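Local structure of R.Ecl18kI (Enterobacter cloacae, 2GB7) at residues E129-G134 and D250-A255; E187-V192 and N219-A224; E203-T208 and R244-E249. The protein recognises the double-stranded sequence 5'-CCNGG-3' as a type II restriction endonuclease and cleaves the DNA before the first C, with nucleotide flipping contributing to its specificity. The protein carries 1 engineered substitution. One frame throughout, in Å; residues are numbered along the deposited sequence.

Interaction 1 of 3, residues E129-G134 and D250-A255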
# COMPACT_ATOMS: atom_id res chain seq x y z
N GLU F 129 -8.72 -3.50 -19.68
CA GLU F 129 -8.51 -4.62 -20.58
C GLU F 129 -9.64 -4.68 -21.60
O GLU F 129 -9.40 -4.72 -22.82
CB GLU F 129 -8.53 -5.88 -19.74
CG GLU F 129 -8.30 -7.13 -20.48
CD GLU F 129 -8.22 -8.32 -19.55
OE1 GLU F 129 -8.13 -8.13 -18.30
OE2 GLU F 129 -8.24 -9.45 -20.08
N LEU F 130 -10.88 -4.65 -21.11
CA LEU F 130 -12.02 -4.68 -22.03
C LEU F 130 -12.10 -3.44 -22.92
O LEU F 130 -12.54 -3.54 -24.04
CB LEU F 130 -13.33 -4.89 -21.26
CG LEU F 130 -13.43 -6.29 -20.64
CD1 LEU F 130 -14.62 -6.37 -19.70
CD2 LEU F 130 -13.56 -7.36 -21.71
N LEU F 131 -11.62 -2.30 -22.42
CA LEU F 131 -11.51 -1.09 -23.24
C LEU F 131 -10.61 -1.33 -24.45
O LEU F 131 -10.97 -1.00 -25.56
CB LEU F 131 -10.98 0.07 -22.39
CG LEU F 131 -10.62 1.37 -23.11
CD1 LEU F 131 -11.85 1.92 -23.80
CD2 LEU F 131 -10.08 2.36 -22.11
N MET F 132 -9.41 -1.86 -24.22
CA MET F 132 -8.49 -2.14 -25.34
C MET F 132 -9.09 -3.18 -26.30
O MET F 132 -9.02 -3.00 -27.52
CB MET F 132 -7.15 -2.63 -24.78
CG MET F 132 -6.49 -1.63 -23.85
SD MET F 132 -6.26 0.01 -24.54
CE MET F 132 -4.82 -0.30 -25.53
N MET F 133 -9.74 -4.22 -25.76
CA MET F 133 -10.41 -5.25 -26.61
C MET F 133 -11.53 -4.64 -27.43
O MET F 133 -11.63 -4.86 -28.65
CB MET F 133 -10.93 -6.39 -25.76
CG MET F 133 -9.81 -7.10 -25.06
SD MET F 133 -10.39 -8.43 -24.01
CE MET F 133 -8.75 -9.04 -23.53
N GLY F 134 -12.35 -3.83 -26.78
CA GLY F 134 -13.43 -3.13 -27.47
C GLY F 134 -12.89 -2.24 -28.60
O GLY F 134 -13.49 -2.12 -29.68
N ASP F 250 -6.33 10.48 -25.13
CA ASP F 250 -5.00 10.68 -25.67
C ASP F 250 -4.32 9.33 -25.80
O ASP F 250 -3.76 8.99 -26.87
CB ASP F 250 -4.17 11.57 -24.73
CG ASP F 250 -4.68 12.98 -24.60
OD1 ASP F 250 -5.31 13.51 -25.56
OD2 ASP F 250 -4.38 13.61 -23.55
N MET F 251 -4.37 8.55 -24.72
CA MET F 251 -3.76 7.23 -24.68
C MET F 251 -4.30 6.32 -25.76
O MET F 251 -3.53 5.64 -26.44
CB MET F 251 -3.92 6.56 -23.31
CG MET F 251 -3.09 5.29 -23.23
SD MET F 251 -3.29 4.52 -21.61
CE MET F 251 -4.88 3.77 -21.82
N LEU F 252 -5.62 6.27 -25.92
CA LEU F 252 -6.23 5.40 -26.93
C LEU F 252 -5.85 5.80 -28.35
O LEU F 252 -5.62 4.94 -29.21
CB LEU F 252 -7.75 5.37 -26.77
CG LEU F 252 -8.26 4.23 -25.89
CD1 LEU F 252 -8.12 2.88 -26.61
CD2 LEU F 252 -7.55 4.13 -24.49
N GLN F 253 -5.75 7.08 -28.58
CA GLN F 253 -5.33 7.57 -29.88
C GLN F 253 -3.91 7.08 -30.18
O GLN F 253 -3.63 6.58 -31.27
CB GLN F 253 -5.40 9.08 -29.91
CG GLN F 253 -5.13 9.62 -31.30
CD GLN F 253 -6.12 9.09 -32.35
OE1 GLN F 253 -7.33 8.99 -32.09
NE2 GLN F 253 -5.61 8.78 -33.55
N SER F 254 -3.03 7.20 -29.19
CA SER F 254 -1.65 6.73 -29.35
C SER F 254 -1.62 5.21 -29.57
O SER F 254 -0.90 4.72 -30.44
CB SER F 254 -0.83 7.12 -28.12
OG SER F 254 -0.71 8.54 -28.11
N ALA F 255 -2.44 4.47 -28.82
CA ALA F 255 -2.45 3.01 -28.96
C ALA F 255 -2.92 2.61 -30.33
O ALA F 255 -2.37 1.70 -30.95
CB ALA F 255 -3.34 2.36 -27.88

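Interaction 2 of 3, residues E187-V192 and N219-A224. With nucleotides of chain B; nucleotides of chain A.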
# COMPACT_ATOMS: atom_id res chain seq x y z
N GLU F 187 1.83 7.19 -2.25
CA GLU F 187 3.28 7.10 -2.60
C GLU F 187 3.65 5.91 -3.51
O GLU F 187 4.82 5.77 -3.96
CB GLU F 187 4.09 7.05 -1.31
CG GLU F 187 4.41 5.65 -0.88
CD GLU F 187 3.22 4.84 -0.35
OE1 GLU F 187 2.09 5.39 -0.21
OE2 GLU F 187 3.42 3.62 -0.09
N ARG F 188 2.66 5.06 -3.76
CA ARG F 188 2.82 3.83 -4.53
C ARG F 188 3.20 4.03 -5.98
O ARG F 188 3.72 3.08 -6.57
CB ARG F 188 1.54 2.98 -4.44
CG ARG F 188 1.38 2.40 -2.99
CD ARG F 188 0.01 1.66 -2.81
NE ARG F 188 -1.13 2.57 -2.71
CZ ARG F 188 -1.92 2.96 -3.70
NH1 ARG F 188 -1.74 2.55 -4.98
NH2 ARG F 188 -2.88 3.81 -3.43
N TRP F 189 3.04 5.24 -6.50
CA TRP F 189 3.56 5.55 -7.84
C TRP F 189 5.08 5.32 -7.96
O TRP F 189 5.57 5.11 -9.03
CB TRP F 189 3.23 6.99 -8.26
CG TRP F 189 3.81 8.02 -7.34
CD1 TRP F 189 3.17 8.62 -6.30
CD2 TRP F 189 5.15 8.55 -7.35
NE1 TRP F 189 4.01 9.51 -5.66
CE2 TRP F 189 5.24 9.48 -6.30
CE3 TRP F 189 6.28 8.33 -8.15
CZ2 TRP F 189 6.42 10.18 -6.00
CZ3 TRP F 189 7.46 9.02 -7.87
CH2 TRP F 189 7.52 9.95 -6.83
N GLN F 190 5.78 5.40 -6.83
CA GLN F 190 7.22 5.20 -6.81
C GLN F 190 7.59 3.81 -7.31
O GLN F 190 8.73 3.61 -7.78
CB GLN F 190 7.74 5.43 -5.38
CG GLN F 190 7.60 6.92 -4.94
CD GLN F 190 7.82 7.13 -3.43
OE1 GLN F 190 8.01 6.18 -2.68
NE2 GLN F 190 7.68 8.38 -2.98
N GLU F 191 6.65 2.86 -7.26
CA GLU F 191 6.91 1.50 -7.76
C GLU F 191 7.13 1.50 -9.26
O GLU F 191 7.81 0.62 -9.79
CB GLU F 191 5.73 0.59 -7.43
CG GLU F 191 5.50 0.48 -5.89
CD GLU F 191 4.21 -0.22 -5.50
OE1 GLU F 191 3.44 -0.58 -6.44
OE2 GLU F 191 3.95 -0.38 -4.26
N VAL F 192 6.52 2.47 -9.94
CA VAL F 192 6.51 2.46 -11.41
C VAL F 192 7.89 2.79 -11.99
O VAL F 192 8.37 1.99 -12.78
CB VAL F 192 5.36 3.32 -11.99
CG1 VAL F 192 5.29 3.13 -13.48
CG2 VAL F 192 4.01 2.87 -11.37
N ASN F 219 6.34 15.52 -12.18
CA ASN F 219 7.67 15.82 -12.72
C ASN F 219 8.66 14.68 -12.50
O ASN F 219 9.47 14.35 -13.37
CB ASN F 219 8.19 17.10 -12.10
CG ASN F 219 7.44 18.32 -12.59
OD1 ASN F 219 6.71 18.27 -13.58
ND2 ASN F 219 7.61 19.42 -11.88
N ILE F 220 8.58 14.03 -11.34
CA ILE F 220 9.47 12.88 -11.13
C ILE F 220 9.09 11.75 -12.07
O ILE F 220 9.97 11.13 -12.68
CB ILE F 220 9.38 12.39 -9.67
CG1 ILE F 220 9.97 13.45 -8.75
CG2 ILE F 220 10.05 11.04 -9.52
CD1 ILE F 220 9.64 13.25 -7.26
N LEU F 221 7.80 11.50 -12.24
CA LEU F 221 7.35 10.49 -13.19
C LEU F 221 7.82 10.84 -14.61
O LEU F 221 8.26 9.98 -15.35
CB LEU F 221 5.81 10.34 -13.14
CG LEU F 221 5.37 9.66 -11.84
CD1 LEU F 221 3.87 9.75 -11.81
CD2 LEU F 221 5.84 8.19 -11.78
N TYR F 222 7.70 12.12 -14.96
CA TYR F 222 8.10 12.61 -16.29
C TYR F 222 9.56 12.30 -16.58
O TYR F 222 9.89 11.83 -17.69
CB TYR F 222 7.82 14.11 -16.36
CG TYR F 222 8.22 14.74 -17.67
CD1 TYR F 222 7.36 14.67 -18.77
CD2 TYR F 222 9.43 15.39 -17.79
CE1 TYR F 222 7.71 15.26 -19.98
CE2 TYR F 222 9.79 16.00 -19.00
CZ TYR F 222 8.93 15.92 -20.07
OH TYR F 222 9.31 16.53 -21.25
N GLU F 223 10.41 12.54 -15.59
CA GLU F 223 11.85 12.29 -15.79
C GLU F 223 12.09 10.80 -15.95
O GLU F 223 13.07 10.38 -16.60
CB GLU F 223 12.62 12.81 -14.59
CG GLU F 223 14.18 12.78 -14.75
CD GLU F 223 14.81 11.42 -14.49
OE1 GLU F 223 14.27 10.65 -13.65
OE2 GLU F 223 15.86 11.12 -15.13
N ALA F 224 11.21 10.00 -15.34
CA ALA F 224 11.26 8.54 -15.41
C ALA F 224 10.55 7.95 -16.64
O ALA F 224 10.51 6.72 -16.80
CB ALA F 224 10.71 7.92 -14.10
P DC B 4 -4.32 -0.60 -7.33
OP1 DC B 4 -5.22 0.00 -8.34
OP2 DC B 4 -2.87 -0.27 -7.33
O5' DC B 4 -4.88 -0.29 -5.87
C5' DC B 4 -6.21 -0.64 -5.52
C4' DC B 4 -6.47 -0.29 -4.07
O4' DC B 4 -5.63 -1.13 -3.23
C3' DC B 4 -6.15 1.16 -3.69
O3' DC B 4 -7.12 1.64 -2.75
C2' DC B 4 -4.79 1.05 -3.01
C1' DC B 4 -4.85 -0.32 -2.36
N1 DC B 4 -3.54 -0.95 -2.20
C2 DC B 4 -3.20 -1.54 -0.97
O2 DC B 4 -4.05 -1.59 -0.07
N3 DC B 4 -1.95 -2.04 -0.80
C4 DC B 4 -1.06 -1.98 -1.80
N4 DC B 4 0.17 -2.43 -1.56
C5 DC B 4 -1.40 -1.44 -3.08
C6 DC B 4 -2.64 -0.95 -3.23
P DG B 6 -12.10 0.59 1.14
OP1 DG B 6 -11.33 -0.68 0.98
OP2 DG B 6 -13.31 0.60 2.00
O5' DG B 6 -11.13 1.72 1.71
C5' DG B 6 -9.77 1.83 1.28
C4' DG B 6 -9.10 2.96 2.01
O4' DG B 6 -7.67 2.91 1.88
C3' DG B 6 -9.51 4.36 1.55
O3' DG B 6 -9.56 5.21 2.70
C2' DG B 6 -8.34 4.78 0.67
C1' DG B 6 -7.21 4.17 1.46
N9 DG B 6 -5.94 3.97 0.77
C8 DG B 6 -5.60 4.28 -0.53
N7 DG B 6 -4.36 4.00 -0.81
C5 DG B 6 -3.85 3.47 0.37
C6 DG B 6 -2.56 2.99 0.70
O6 DG B 6 -1.55 2.95 -0.02
N1 DG B 6 -2.49 2.53 2.01
C2 DG B 6 -3.54 2.54 2.90
N2 DG B 6 -3.30 2.04 4.12
N3 DG B 6 -4.74 3.00 2.62
C4 DG B 6 -4.83 3.44 1.34
P DC A 4 5.66 0.54 6.96
OP1 DC A 4 6.53 -0.07 7.99
OP2 DC A 4 6.16 0.67 5.56
O5' DC A 4 4.26 -0.22 6.91
C5' DC A 4 3.43 -0.27 8.07
C4' DC A 4 2.11 -0.92 7.73
O4' DC A 4 1.37 -0.04 6.85
C3' DC A 4 2.26 -2.25 7.00
O3' DC A 4 1.32 -3.20 7.50
C2' DC A 4 1.96 -1.91 5.55
C1' DC A 4 0.98 -0.75 5.68
N1 DC A 4 1.04 0.18 4.54
C2 DC A 4 -0.15 0.54 3.90
O2 DC A 4 -1.23 0.14 4.36
N3 DC A 4 -0.09 1.33 2.79
C4 DC A 4 1.09 1.76 2.34
N4 DC A 4 1.10 2.49 1.22
C5 DC A 4 2.31 1.44 3.01
C6 DC A 4 2.24 0.66 4.09

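Interaction 3 of 3, residues E203-T208 and R244-E249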
# COMPACT_ATOMS: atom_id res chain seq x y z
N GLU F 203 8.97 3.80 -22.08
CA GLU F 203 7.96 4.67 -21.50
C GLU F 203 6.83 3.79 -21.03
O GLU F 203 6.58 2.72 -21.58
CB GLU F 203 7.44 5.67 -22.53
CG GLU F 203 6.84 5.01 -23.75
CD GLU F 203 6.68 5.99 -24.91
OE1 GLU F 203 5.97 7.01 -24.70
OE2 GLU F 203 7.25 5.71 -26.01
N MET F 204 6.16 4.22 -19.97
CA MET F 204 5.00 3.48 -19.48
C MET F 204 3.86 4.45 -19.23
O MET F 204 4.05 5.56 -18.70
CB MET F 204 5.31 2.69 -18.19
CG MET F 204 4.39 1.44 -17.93
SD MET F 204 4.68 0.65 -16.37
CE MET F 204 6.46 0.63 -16.29
N TYR F 205 2.68 4.01 -19.59
CA TYR F 205 1.49 4.81 -19.29
C TYR F 205 0.95 4.29 -17.98
O TYR F 205 0.81 3.08 -17.82
CB TYR F 205 0.45 4.60 -20.38
CG TYR F 205 0.92 5.23 -21.69
CD1 TYR F 205 0.42 6.46 -22.09
CD2 TYR F 205 1.89 4.60 -22.46
CE1 TYR F 205 0.86 7.06 -23.27
CE2 TYR F 205 2.37 5.19 -23.60
CZ TYR F 205 1.83 6.41 -24.01
OH TYR F 205 2.26 6.99 -25.18
N LEU F 206 0.64 5.21 -17.07
CA LEU F 206 0.14 4.89 -15.73
C LEU F 206 -1.27 5.42 -15.61
O LEU F 206 -1.48 6.63 -15.41
CB LEU F 206 1.03 5.51 -14.66
CG LEU F 206 0.52 5.37 -13.22
CD1 LEU F 206 0.36 3.89 -12.92
CD2 LEU F 206 1.48 6.06 -12.19
N ALA F 207 -2.22 4.52 -15.79
CA ALA F 207 -3.64 4.89 -15.74
C ALA F 207 -4.07 5.06 -14.29
O ALA F 207 -3.80 4.18 -13.48
CB ALA F 207 -4.46 3.80 -16.35
N THR F 208 -4.81 6.13 -13.98
CA THR F 208 -5.27 6.32 -12.58
C THR F 208 -6.57 7.07 -12.52
O THR F 208 -6.94 7.74 -13.47
CB THR F 208 -4.20 7.08 -11.72
OG1 THR F 208 -4.56 7.04 -10.33
CG2 THR F 208 -4.08 8.54 -12.14
N ARG F 244 1.77 17.43 -19.30
CA ARG F 244 2.37 16.18 -18.85
C ARG F 244 1.36 15.15 -18.37
O ARG F 244 1.71 14.00 -18.14
CB ARG F 244 3.41 16.43 -17.77
CG ARG F 244 4.55 17.29 -18.26
CD ARG F 244 5.56 17.50 -17.19
NE ARG F 244 6.68 18.24 -17.76
CZ ARG F 244 7.83 18.45 -17.14
NH1 ARG F 244 8.04 18.00 -15.91
NH2 ARG F 244 8.78 19.12 -17.78
N VAL F 245 0.11 15.56 -18.20
CA VAL F 245 -0.94 14.67 -17.76
C VAL F 245 -1.84 14.43 -18.97
O VAL F 245 -2.25 15.39 -19.66
CB VAL F 245 -1.75 15.30 -16.59
CG1 VAL F 245 -2.96 14.47 -16.26
CG2 VAL F 245 -0.84 15.47 -15.32
N LEU F 246 -2.09 13.16 -19.27
CA LEU F 246 -2.86 12.79 -20.48
C LEU F 246 -4.21 12.27 -20.06
O LEU F 246 -4.42 11.89 -18.91
CB LEU F 246 -2.14 11.67 -21.26
CG LEU F 246 -0.86 11.99 -22.03
CD1 LEU F 246 -0.40 10.74 -22.80
CD2 LEU F 246 -1.00 13.17 -22.95
N THR F 247 -5.14 12.25 -21.01
CA THR F 247 -6.44 11.63 -20.79
C THR F 247 -6.45 10.23 -21.39
O THR F 247 -5.63 9.94 -22.24
CB THR F 247 -7.56 12.42 -21.47
OG1 THR F 247 -7.30 12.44 -22.89
CG2 THR F 247 -7.60 13.81 -20.90
N PHE F 248 -7.40 9.38 -20.98
CA PHE F 248 -7.57 8.09 -21.66
C PHE F 248 -7.78 8.26 -23.16
O PHE F 248 -7.38 7.42 -23.93
CB PHE F 248 -8.71 7.31 -21.05
CG PHE F 248 -8.40 6.85 -19.67
CD1 PHE F 248 -7.48 5.83 -19.48
CD2 PHE F 248 -8.96 7.46 -18.56
CE1 PHE F 248 -7.18 5.39 -18.14
CE2 PHE F 248 -8.65 7.05 -17.27
CZ PHE F 248 -7.76 6.03 -17.07
N GLU F 249 -8.42 9.36 -23.54
CA GLU F 249 -8.60 9.64 -24.96
C GLU F 249 -7.28 9.76 -25.73
O GLU F 249 -7.14 9.23 -26.84
CB GLU F 249 -9.46 10.89 -25.09
CG GLU F 249 -10.95 10.64 -24.86
CD GLU F 249 -11.38 10.37 -23.41
OE1 GLU F 249 -10.58 10.53 -22.46
OE2 GLU F 249 -12.58 10.04 -23.23

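Interaction 1 of 3, residues E129-G134 and D250-A255
Leu131 and Met132, at the C-terminal end of helix 102-134, reach across to Leu252 and Ala255 on helix 248-259. The two axes come no closer than 11.7 Å and run 47° apart, so the backbones stay well separated and side-chain ends alone close the distance. Nothing polar crosses.

The tight part is a short apolar chain of contacts. Met132 works from its far end: its chain bends at chi2 (-54°) and again at chi3 (-79°), which swings the thioether over toward the other helix. SD then lies 4.0 Å from CD1 of Leu252, and CE sits 3.8 Å from CB of Ala255, one turn further along. Leu252 is shared, because its other methyl, CD2, meets CD2 of Leu131 at 3.9 Å. The leucine thus spreads its fork over two neighbouring residues, one branch for each, and slants across both of them. Ile137, in the loop after helix 102-134, packs on Met132, Leu252 and Ala255, while Ile179 of strand 177-181 touches Met132 as well as Met251. Leu131 also packs on Pro49, Tyr52 and Ile53 at helix 49-77.

The outer side of helix 248-259 is different. Asp250, Gln253 and Ser254 are partly exposed and turn from helix 102-134; Gln253 NE2 bonds along its own helix to Glu257 OE2, whereas no hydrogen bond crosses between the two segments.

All four touching residues are buried, yet the two segments bury just 178 Å² between them. With no hydrogen bond or charge to fix direction, the association of these helices here depends on dispersion and on the exclusion of water, and any selectivity probably rests on the fit of methyl groups and one bent thioether.

Interaction 2 of 3, residues E187-V192 and N219-A224
Trp189 meets Ile220 and Leu221 through the six-membered ring of its indole. CZ3 lies 3.7 Å from CG2 of Ile220, whose side chain crosses the indole at about a right angle, and CE3 is equally close, 3.7 Å, to CD2 of Leu221. The chi1 of Trp189, 60°, sets CG between backbone N and carbonyl carbon and sends the ring toward helix 215-223. Gln190 CG lies 3.4 Å above the Trp189 ring plane, near the rim, so the indole is held by its own turn as well.

Next to this packing, the preceding residues read DNA. Arg188 bends at chi3 and gives NE to O6 of DG6 of chain B at 2.7 Å (158°), O6 lying in the guanidinium plane; NH2 reaches N7 of the same base at 3.0 Å, less straight. C2' of DC4 of chain B covers one guanidinium face, and Thr184 O accepts from NH1. Glu187 OE2 accepts from N4 of DC4 of chain A at 2.9 Å, nearly straight (169°).

Glu191, in a salt bridge with Lys182, packs on Gln190 of the second subunit. Trp189 packs this turn on helix 215-223; Glu187 and Arg188 form a major-groove recognition element, bidentate arginine-guanine readout beside a carboxylate-cytosine bond.

Interaction 3 of 3, residues E203-T208 and R244-E249
Strands 204-207 and 245-247 run parallel but are not neighbours in the sheet: strand 226-230 lies between them, and CA of Tyr205 is 9.2 Å from CA of Leu246, CA of Ala207 7.8 Å from CA of Phe248.

Side chains therefore bridge over the middle strand. Tyr205 presents the edge of its ring, with CE1 3.9 Å from CD1 of Leu246, the methyl lying close to the ring plane. Further along, CB of Ala207 meets Phe248 CE1 at 3.6 Å, again at an aromatic edge. Phe248 has its CG beside the backbone N (chi1 -69°), which brings the ring back from the start of helix 248-259 to the sheet; its CZ lies 4.1 Å from Thr208 O, which accepts a hydrogen bond from Thr230 OG1. Val229 of the middle strand touches both aromatic side chains, and Pro49, Ser50 and Ile53 of helix 49-77 border Phe248.

Just before helix 248-259, Thr247 is the N-cap: OG1 accepts from Asp250 N while Asp250 OD2 takes Thr247 N, a capping box. No hydrogen bond joins the two segments. Backbone bonds tie strand 204-207 to 177-181 and 226-230 on its two sides; what links the segments directly is mainly apolar contact at ring edges.

In the fold
Interaction 1 and interaction 3 share helix 248-259 and touch where Met251 CG packs on Tyr205 CD1, so together they knit helices and one side of the mixed sheet. Interaction 2 lies nearer the DNA, yet it joins the same sheet, for Val192 packs on Met204 and Leu206; Tyr222 makes a cation-pi contact with Arg244, just before strand 245-247. Interaction 2 uses the start of helix 191-199 and the end of helix 215-223, which flank strand 204-207 in sequence. All three contacts are largely buried and apolar between their segments, interaction 1 wholly so, interactions 2 and 3 with some partly exposed residues. Interaction 2 differs in carrying polar, base-reading side chains beside its hydrophobic packing.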